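Local coordinates for protein neutral ceramidase (Pseudomonas aeruginosa, PDB 2ZWS) that catalyses the zinc-dependent hydrolysis of the N-acyl bond of ceramides to sphingosine and free fatty acid, and also the reverse synthesis, at residues Arg55-Asn60 against Gly84-Asn89; Ile66-His71 against Val392-Met397. All coordinates share one frame; numbering follows the deposited sequence. Where two conformers were deposited one is given.

Contact 1 of 2, residues Arg55-Asn60 against Gly84-Asn89. With FMT (formic acid), chain E.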
ATOM      1  N   ARG A  55       6.416  -3.147  23.557  1.00 17.02           N
ATOM      2  CA  ARG A  55       6.574  -2.421  22.333  1.00 15.42           C
ATOM      3  C   ARG A  55       5.652  -3.036  21.264  1.00 13.92           C
ATOM      4  O   ARG A  55       5.514  -4.259  21.189  1.00 12.55           O
ATOM      5  CB  ARG A  55       8.029  -2.506  21.878  1.00 16.52           C
ATOM      6  CG  ARG A  55       8.292  -1.995  20.491  1.00 17.68           C
ATOM      7  CD  ARG A  55       9.759  -2.234  20.077  1.00 17.28           C
ATOM      8  NE  ARG A  55      10.714  -1.545  20.953  1.00 22.29           N
ATOM      9  CZ  ARG A  55      11.996  -1.340  20.650  1.00 21.97           C
ATOM     10  NH1 ARG A  55      12.499  -1.756  19.492  1.00 23.44           N
ATOM     11  NH2 ARG A  55      12.774  -0.717  21.515  1.00 23.46           N
ATOM     12  N   LEU A  56       5.057  -2.158  20.460  1.00 12.90           N
ATOM     13  CA  LEU A  56       4.343  -2.511  19.252  1.00 12.45           C
ATOM     14  C   LEU A  56       4.985  -1.785  18.085  1.00 12.40           C
ATOM     15  O   LEU A  56       5.540  -0.700  18.257  1.00 12.64           O
ATOM     16  CB  LEU A  56       2.885  -2.044  19.360  1.00 12.37           C
ATOM     17  CG  LEU A  56       2.057  -2.649  20.509  1.00 13.86           C
ATOM     18  CD1 LEU A  56       0.724  -1.942  20.540  1.00 14.82           C
ATOM     19  CD2 LEU A  56       1.858  -4.139  20.359  1.00 15.11           C
ATOM     20  N   VAL A  57       4.891  -2.370  16.896  1.00 11.46           N
ATOM     21  CA  VAL A  57       5.234  -1.611  15.692  1.00 10.93           C
ATOM     22  C   VAL A  57       4.149  -1.809  14.621  1.00 10.02           C
ATOM     23  O   VAL A  57       3.704  -2.936  14.334  1.00 11.17           O
ATOM     24  CB  VAL A  57       6.689  -1.906  15.184  1.00 12.62           C
ATOM     25  CG1 VAL A  57       6.884  -3.375  14.829  1.00 14.10           C
ATOM     26  CG2 VAL A  57       7.050  -0.988  14.015  1.00 12.98           C
ATOM     27  N   TYR A  58       3.725  -0.677  14.061  1.00  9.66           N
ATOM     28  CA  TYR A  58       2.776  -0.631  12.961  1.00 10.66           C
ATOM     29  C   TYR A  58       3.484  -0.028  11.745  1.00 10.46           C
ATOM     30  O   TYR A  58       4.167   0.993  11.868  1.00 10.94           O
ATOM     31  CB  TYR A  58       1.571   0.251  13.357  1.00 10.83           C
ATOM     32  CG  TYR A  58       0.653   0.568  12.221  1.00 12.29           C
ATOM     33  CD1 TYR A  58       0.822   1.728  11.452  1.00 10.57           C
ATOM     34  CD2 TYR A  58      -0.377  -0.304  11.903  1.00 12.81           C
ATOM     35  CE1 TYR A  58      -0.012   2.017  10.380  1.00 11.50           C
ATOM     36  CE2 TYR A  58      -1.252  -0.026  10.838  1.00 12.43           C
ATOM     37  CZ  TYR A  58      -1.051   1.128  10.081  1.00 12.47           C
ATOM     38  OH  TYR A  58      -1.904   1.394   9.032  1.00 14.16           O
ATOM     39  N   VAL A  59       3.414  -0.731  10.612  1.00  9.94           N
ATOM     40  CA  VAL A  59       4.030  -0.236   9.382  1.00  9.78           C
ATOM     41  C   VAL A  59       2.974  -0.110   8.300  1.00 10.43           C
ATOM     42  O   VAL A  59       2.252  -1.082   8.022  1.00 11.37           O
ATOM     43  CB  VAL A  59       5.210  -1.168   8.875  1.00 10.04           C
ATOM     44  CG1 VAL A  59       5.894  -0.551   7.680  1.00 11.51           C
ATOM     45  CG2 VAL A  59       6.244  -1.460   9.997  1.00 10.92           C
ATOM     46  N   ASN A  60       2.833   1.085   7.723  1.00  9.91           N
ATOM     47  CA  ASN A  60       1.948   1.225   6.571  1.00  9.80           C
ATOM     48  C   ASN A  60       2.798   1.390   5.302  1.00 11.17           C
ATOM     49  O   ASN A  60       3.805   2.102   5.313  1.00 12.38           O
ATOM     50  CB  ASN A  60       0.977   2.420   6.723  1.00 11.16           C
ATOM     51  CG  ASN A  60      -0.203   2.345   5.768  1.00 12.00           C
ATOM     52  OD1 ASN A  60      -0.882   1.318   5.649  1.00 15.12           O
ATOM     53  ND2 ASN A  60      -0.477   3.457   5.135  1.00 12.19           N
ATOM     54  N   GLY A  84      13.964 -11.619  20.248  1.00 24.46           N
ATOM     55  CA  GLY A  84      13.221 -11.307  21.461  1.00 23.30           C
ATOM     56  C   GLY A  84      12.511  -9.966  21.442  1.00 22.31           C
ATOM     57  O   GLY A  84      11.728  -9.672  22.341  1.00 23.92           O
ATOM     58  N   VAL A  85      12.758  -9.158  20.413  1.00 20.20           N
ATOM     59  CA  VAL A  85      12.169  -7.825  20.357  1.00 18.91           C
ATOM     60  C   VAL A  85      10.836  -7.835  19.611  1.00 17.81           C
ATOM     61  O   VAL A  85       9.832  -7.275  20.086  1.00 16.98           O
ATOM     62  CB  VAL A  85      13.124  -6.823  19.687  1.00 18.93           C
ATOM     63  CG1 VAL A  85      12.501  -5.449  19.646  1.00 18.76           C
ATOM     64  CG2 VAL A  85      14.501  -6.757  20.433  1.00 18.99           C
ATOM     65  N   TYR A  86      10.852  -8.460  18.436  1.00 16.58           N
ATOM     66  CA  TYR A  86       9.682  -8.486  17.551  1.00 16.64           C
ATOM     67  C   TYR A  86       9.281  -9.902  17.238  1.00 16.71           C
ATOM     68  O   TYR A  86      10.128 -10.774  17.090  1.00 16.97           O
ATOM     69  CB  TYR A  86       9.981  -7.779  16.229  1.00 17.17           C
ATOM     70  CG  TYR A  86      10.361  -6.328  16.385  1.00 17.11           C
ATOM     71  CD1 TYR A  86      11.665  -5.894  16.112  1.00 17.04           C
ATOM     72  CD2 TYR A  86       9.429  -5.394  16.811  1.00 18.15           C
ATOM     73  CE1 TYR A  86      12.014  -4.564  16.262  1.00 18.15           C
ATOM     74  CE2 TYR A  86       9.767  -4.055  16.965  1.00 19.47           C
ATOM     75  CZ  TYR A  86      11.060  -3.649  16.679  1.00 18.18           C
ATOM     76  OH  TYR A  86      11.426  -2.322  16.840  1.00 19.11           O
ATOM     77  N   ASP A  87       7.974 -10.108  17.119  1.00 15.34           N
ATOM     78  CA  ASP A  87       7.452 -11.316  16.504  1.00 14.91           C
ATOM     79  C   ASP A  87       6.032 -11.076  15.959  1.00 14.08           C
ATOM     80  O   ASP A  87       5.571  -9.940  15.832  1.00 11.85           O
ATOM     81  CB  ASP A  87       7.515 -12.510  17.468  1.00 15.34           C
ATOM     82  CG  ASP A  87       6.646 -12.333  18.707  1.00 18.89           C
ATOM     83  OD1 ASP A  87       5.709 -11.499  18.717  1.00 17.03           O
ATOM     84  OD2 ASP A  87       6.885 -13.079  19.683  1.00 24.10           O
ATOM     85  N   GLU A  88       5.344 -12.147  15.591  1.00 14.01           N
ATOM     86  CA  GLU A  88       4.023 -11.976  14.994  0.50 13.70           C
ATOM     87  C   GLU A  88       3.050 -11.244  15.907  1.00 13.32           C
ATOM     88  O   GLU A  88       2.107 -10.611  15.419  1.00 13.32           O
ATOM     89  CB  GLU A  88       3.421 -13.315  14.579  0.50 14.25           C
ATOM     90  CG  GLU A  88       3.525 -14.427  15.612  0.50 14.98           C
ATOM     91  CD  GLU A  88       4.722 -15.326  15.359  0.50 19.09           C
ATOM     92  OE1 GLU A  88       4.550 -16.411  14.749  0.50 22.93           O
ATOM     93  OE2 GLU A  88       5.839 -14.939  15.735  0.50 17.87           O
ATOM     94  N   ASN A  89       3.259 -11.322  17.220  1.00 13.62           N
ATOM     95  CA  ASN A  89       2.328 -10.667  18.127  1.00 14.17           C
ATOM     96  C   ASN A  89       2.422  -9.146  18.137  1.00 13.49           C
ATOM     97  O   ASN A  89       1.454  -8.486  18.484  1.00 14.63           O
ATOM     98  CB  ASN A  89       2.500 -11.184  19.547  1.00 14.59           C
ATOM     99  CG  ASN A  89       2.263 -12.670  19.642  1.00 18.10           C
ATOM    100  OD1 ASN A  89       1.247 -13.162  19.190  1.00 18.77           O
ATOM    101  ND2 ASN A  89       3.211 -13.388  20.228  1.00 24.16           N
TER
HETATM  102  C   FMT E 650       0.547   6.552   3.367  1.00 24.16           C
HETATM  103  O1  FMT E 650       0.883   6.799   2.162  1.00 22.51           O
HETATM  104  O2  FMT E 650       0.982   5.697   4.202  1.00 22.24           O

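Contact 2 of 2, residues Ile66-His71 against Val392-Met397. With FMT (formic acid), chain D.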
ATOM      1  N   ILE A  66      -0.324  -6.220   1.361  1.00 14.37           N
ATOM      2  CA  ILE A  66       0.849  -6.882   1.949  0.50 14.91           C
ATOM      3  C   ILE A  66       0.586  -8.369   2.009  1.00 14.95           C
ATOM      4  O   ILE A  66      -0.184  -8.912   2.784  1.00 18.50           O
ATOM      5  CB  ILE A  66       1.356  -6.311   3.287  0.50 15.64           C
ATOM      6  CG1 ILE A  66       0.236  -6.353   4.296  0.50 13.98           C
ATOM      7  CG2 ILE A  66       1.925  -4.889   3.102  0.50 16.41           C
ATOM      8  CD1 ILE A  66      -0.542  -5.169   4.246  0.50 18.02           C
ATOM      9  N   PHE A  67       1.258  -9.027   1.098  1.00 13.23           N
ATOM     10  CA  PHE A  67       1.016 -10.444   0.912  1.00 12.18           C
ATOM     11  C   PHE A  67       1.644 -11.278   2.020  1.00 12.03           C
ATOM     12  O   PHE A  67       2.643 -10.867   2.629  1.00 11.82           O
ATOM     13  CB  PHE A  67       1.581 -10.884  -0.429  1.00 12.10           C
ATOM     14  CG  PHE A  67       0.847 -10.315  -1.633  1.00 12.13           C
ATOM     15  CD1 PHE A  67       1.532  -9.469  -2.510  1.00 12.28           C
ATOM     16  CD2 PHE A  67      -0.510 -10.598  -1.867  1.00 12.99           C
ATOM     17  CE1 PHE A  67       0.933  -8.951  -3.628  1.00 13.32           C
ATOM     18  CE2 PHE A  67      -1.157 -10.075  -3.021  1.00 12.91           C
ATOM     19  CZ  PHE A  67      -0.411  -9.251  -3.905  1.00 10.89           C
ATOM     20  N   GLN A  68       1.082 -12.460   2.257  1.00 12.02           N
ATOM     21  CA  GLN A  68       1.616 -13.367   3.252  1.00 12.33           C
ATOM     22  C   GLN A  68       3.128 -13.607   3.097  1.00 12.21           C
ATOM     23  O   GLN A  68       3.860 -13.638   4.093  1.00 12.54           O
ATOM     24  CB  GLN A  68       0.845 -14.678   3.242  1.00 13.38           C
ATOM     25  CG  GLN A  68       1.291 -15.633   4.290  1.00 13.95           C
ATOM     26  CD  GLN A  68       0.147 -16.530   4.708  1.00 14.65           C
ATOM     27  OE1 GLN A  68      -0.086 -17.606   4.110  1.00 15.23           O
ATOM     28  NE2 GLN A  68      -0.634 -16.065   5.682  1.00 14.85           N
ATOM     29  N   ALA A  69       3.599 -13.753   1.863  1.00 12.37           N
ATOM     30  CA  ALA A  69       5.041 -13.979   1.650  1.00 11.68           C
ATOM     31  C   ALA A  69       5.957 -12.871   2.232  1.00 11.97           C
ATOM     32  O   ALA A  69       7.045 -13.138   2.776  1.00 12.57           O
ATOM     33  CB  ALA A  69       5.303 -14.166   0.153  1.00 13.16           C
ATOM     34  N   VAL A  70       5.515 -11.621   2.080  1.00 10.20           N
ATOM     35  CA  VAL A  70       6.203 -10.465   2.632  1.00 10.63           C
ATOM     36  C   VAL A  70       6.136 -10.534   4.152  1.00 11.00           C
ATOM     37  O   VAL A  70       7.159 -10.375   4.811  1.00 11.68           O
ATOM     38  CB  VAL A  70       5.569  -9.167   2.070  1.00  9.83           C
ATOM     39  CG1 VAL A  70       6.142  -7.922   2.778  1.00 11.79           C
ATOM     40  CG2 VAL A  70       5.793  -9.096   0.539  1.00 11.76           C
ATOM     41  N   HIS A  71       4.939 -10.719   4.715  1.00 10.24           N
ATOM     42  CA  HIS A  71       4.785 -10.804   6.171  1.00 10.38           C
ATOM     43  C   HIS A  71       5.717 -11.854   6.776  1.00 11.09           C
ATOM     44  O   HIS A  71       6.467 -11.568   7.724  1.00 11.52           O
ATOM     45  CB  HIS A  71       3.314 -11.120   6.458  1.00 11.38           C
ATOM     46  CG  HIS A  71       2.995 -11.292   7.902  1.00 10.78           C
ATOM     47  ND1 HIS A  71       2.565 -12.497   8.415  1.00 13.14           N
ATOM     48  CD2 HIS A  71       2.978 -10.411   8.937  1.00 12.20           C
ATOM     49  CE1 HIS A  71       2.324 -12.361   9.707  1.00 13.87           C
ATOM     50  NE2 HIS A  71       2.562 -11.106  10.047  1.00 12.67           N
ATOM     51  N   VAL A 392      -4.498 -20.023   5.051  1.00 15.15           N
ATOM     52  CA  VAL A 392      -4.163 -19.797   6.463  1.00 13.70           C
ATOM     53  C   VAL A 392      -3.923 -18.305   6.578  1.00 13.86           C
ATOM     54  O   VAL A 392      -3.037 -17.777   5.903  1.00 14.42           O
ATOM     55  CB  VAL A 392      -2.903 -20.595   6.900  1.00 14.54           C
ATOM     56  CG1 VAL A 392      -2.442 -20.164   8.316  1.00 13.69           C
ATOM     57  CG2 VAL A 392      -3.150 -22.111   6.778  1.00 15.12           C
ATOM     58  N   LEU A 393      -4.732 -17.635   7.387  1.00 13.04           N
ATOM     59  CA  LEU A 393      -4.758 -16.167   7.364  1.00 12.44           C
ATOM     60  C   LEU A 393      -4.514 -15.558   8.740  1.00 12.38           C
ATOM     61  O   LEU A 393      -4.951 -16.115   9.750  1.00 13.41           O
ATOM     62  CB  LEU A 393      -6.098 -15.669   6.797  1.00 11.98           C
ATOM     63  CG  LEU A 393      -6.320 -15.998   5.304  1.00 13.77           C
ATOM     64  CD1 LEU A 393      -7.717 -15.653   4.949  1.00 15.58           C
ATOM     65  CD2 LEU A 393      -5.329 -15.217   4.448  1.00 15.10           C
ATOM     66  N   PRO A 394      -3.787 -14.426   8.786  1.00 12.04           N
ATOM     67  CA  PRO A 394      -3.473 -13.788  10.051  1.00 11.94           C
ATOM     68  C   PRO A 394      -4.643 -12.935  10.535  1.00 12.20           C
ATOM     69  O   PRO A 394      -5.256 -12.188   9.740  1.00 12.15           O
ATOM     70  CB  PRO A 394      -2.286 -12.883   9.692  1.00 11.85           C
ATOM     71  CG  PRO A 394      -2.555 -12.456   8.254  1.00 11.84           C
ATOM     72  CD  PRO A 394      -3.241 -13.687   7.625  1.00 12.61           C
ATOM     73  N   ILE A 395      -4.922 -13.051  11.837  1.00 11.27           N
ATOM     74  CA  ILE A 395      -5.881 -12.191  12.508  1.00 11.97           C
ATOM     75  C   ILE A 395      -5.086 -11.537  13.652  1.00 11.48           C
ATOM     76  O   ILE A 395      -4.380 -12.234  14.399  1.00 11.88           O
ATOM     77  CB  ILE A 395      -7.055 -13.020  13.095  1.00 11.65           C
ATOM     78  CG1 ILE A 395      -7.836 -13.807  11.998  1.00 11.70           C
ATOM     79  CG2 ILE A 395      -7.971 -12.133  13.950  1.00 13.63           C
ATOM     80  CD1 ILE A 395      -8.452 -12.905  10.957  1.00 15.93           C
ATOM     81  N   GLN A 396      -5.189 -10.214  13.801  1.00 10.85           N
ATOM     82  CA  GLN A 396      -4.361  -9.496  14.747  1.00 10.77           C
ATOM     83  C   GLN A 396      -5.121  -8.310  15.305  1.00 11.22           C
ATOM     84  O   GLN A 396      -5.902  -7.653  14.583  1.00 10.96           O
ATOM     85  CB  GLN A 396      -3.114  -8.992  14.018  1.00 11.64           C
ATOM     86  CG  GLN A 396      -2.072  -8.379  14.967  1.00 10.82           C
ATOM     87  CD  GLN A 396      -0.846  -7.952  14.210  1.00 13.23           C
ATOM     88  OE1 GLN A 396      -0.969  -7.282  13.193  1.00 13.61           O
ATOM     89  NE2 GLN A 396       0.350  -8.356  14.686  1.00 13.09           N
ATOM     90  N   MET A 397      -4.844  -8.011  16.576  1.00 12.22           N
ATOM     91  CA  MET A 397      -5.367  -6.813  17.230  0.50 12.01           C
ATOM     92  C   MET A 397      -4.302  -6.225  18.130  1.00 12.66           C
ATOM     93  O   MET A 397      -3.599  -6.963  18.836  1.00 12.80           O
ATOM     94  CB  MET A 397      -6.597  -7.114  18.090  0.50 11.91           C
ATOM     95  CG  MET A 397      -7.822  -7.581  17.337  0.50 12.36           C
ATOM     96  SD  MET A 397      -9.222  -8.007  18.397  0.50 12.92           S
ATOM     97  CE  MET A 397      -9.462  -6.460  19.278  0.50 11.12           C
TER
HETATM   98  C   FMT D 649      -1.406 -13.415  -0.085  1.00 14.68           C
HETATM   99  O1  FMT D 649      -1.373 -12.904   1.062  1.00 13.16           O
HETATM  100  O2  FMT D 649      -0.391 -13.788  -0.714  1.00 13.97           O
HETATM  101  O   HOH W   1      -2.263 -19.419   3.292  1.00 16.86           O

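Contact 1 of 2, residues Arg55-Asn60 against Gly84-Asn89
A beta-alpha-beta crossover is closed here: strand 55-61 runs into helix 68-81, and the loop at Gly-84 to Asn-89 returns the chain to strand 91-95, the parallel neighbour of 55-61. The loop settles on the start of the first strand through Tyr-86. Its phenol end takes a hydrogen bond from the guanidinium, Arg-55 NH1 to Tyr-86 OH, 2.9 Å. The bond is bent, 143° at the hydrogen, and the oxygen sits near the guanidinium edge, a little out of its plane, with the two planes 52° apart. The extended Arg-55 stem (chi1 170°) lays CD 3.6 Å from Tyr-86 CE2, and a bend at chi3 then turns the guanidinium so that NH1 reaches the hydroxyl.

A long residue with an aliphatic stem and a charged tip suits this partly exposed strand end, where NH2 forms a salt bridge with Glu-48 on strand 41-49. Tyrosine adds to its packing ring a buried hydroxyl, which also has a weak hydrogen bond with Gln-138. Beta-branched Val-57, at home in a strand, crosses the tyrosine nearly at right angles, its CG1 3.7 Å from Tyr-86 CE2. Asp-87 makes an Asx turn, OD1 accepting from Asn-89 N. Asn-60, like Asp-87 inferred to bind substrate, donates from ND2 to formic acid O2 at 2.8 Å. Val-85 CG1, over one face of the Tyr-86 ring near its margin, lies 3.7 Å from Arg-55 NH1.

Contact 2 of 2, residues Ile66-His71 against Val392-Met397
The flat carboxamide of Gln-68 meets strand 392-400 with its edge: Val-392 O lies close to the amide plane, only 9° out of it, and accepts a hydrogen bond from Gln-68 NE2 at 3.0 Å. No ring is stacked between the two segments; beside the amide, the ring of Pro-394 crosses the glutamine obliquely, its CD 4.0 Å from NE2, and Phe-301 of the neighbouring strand 295-303 also touches the Gln-68 side chain. On the helix side, the Phe-67 ring has formic acid, probably from the crystallisation liquor, against it, with O1 of that molecule in the plane of the ring at its edge; O2 comes closest, 3.4 Å from Phe-67 CD2. The same ring packs edge-to-face with Phe-105.

The bond to the strand is fairly straight, 161° at the hydrogen, although the donor is tilted from the carbonyl plane of Val-392. Gln-68 reaches across because CG stands opposite the backbone N (chi1 -177°) and the chain remains extended beyond it. The other half of the amide is tied through a water, which donates to Gln-68 OE1 at 2.9 Å and accepts from Val-392 N at 2.9 Å. Glutamine suits this place because one amide can donate to the strand carbonyl while its oxygen accepts a hydrogen bond from the water, and these two links to Val-392 should fix which way round it lies.

Phe-67 is the N-cap residue, and at the helix start Gln-68 N donates to formic acid O1 at 2.8 Å; Tyr-445 N and Ser-106 OG bind the same molecule. Gln-68, Ser-106 and Tyr-445 are inferred substrate-binding residues, so this group of donors, perhaps strengthened by the helix dipole, is consistent with a pocket for a polar, possibly anionic, group.

Helix 68-81 links the two contacts: contact 2 is made by its first turn, and contact 1 includes the loop that follows its end. Contact 1 is partly buried and joins a strand of the large mixed sheet to the loop leading to its parallel neighbour, so its chemistry grades from valine against tyrosine inside to charged groups outside. Contact 2 is fully buried and joins the helix to a strand of a separate four-stranded sheet, where a neutral amide and a water serve backbone polar groups near the inferred substrate-binding residues. The segments also meet directly, with Gln-396 NE2 3.0 Å from Glu-88 O, placing the loop of 84-89 beside strand 392-400.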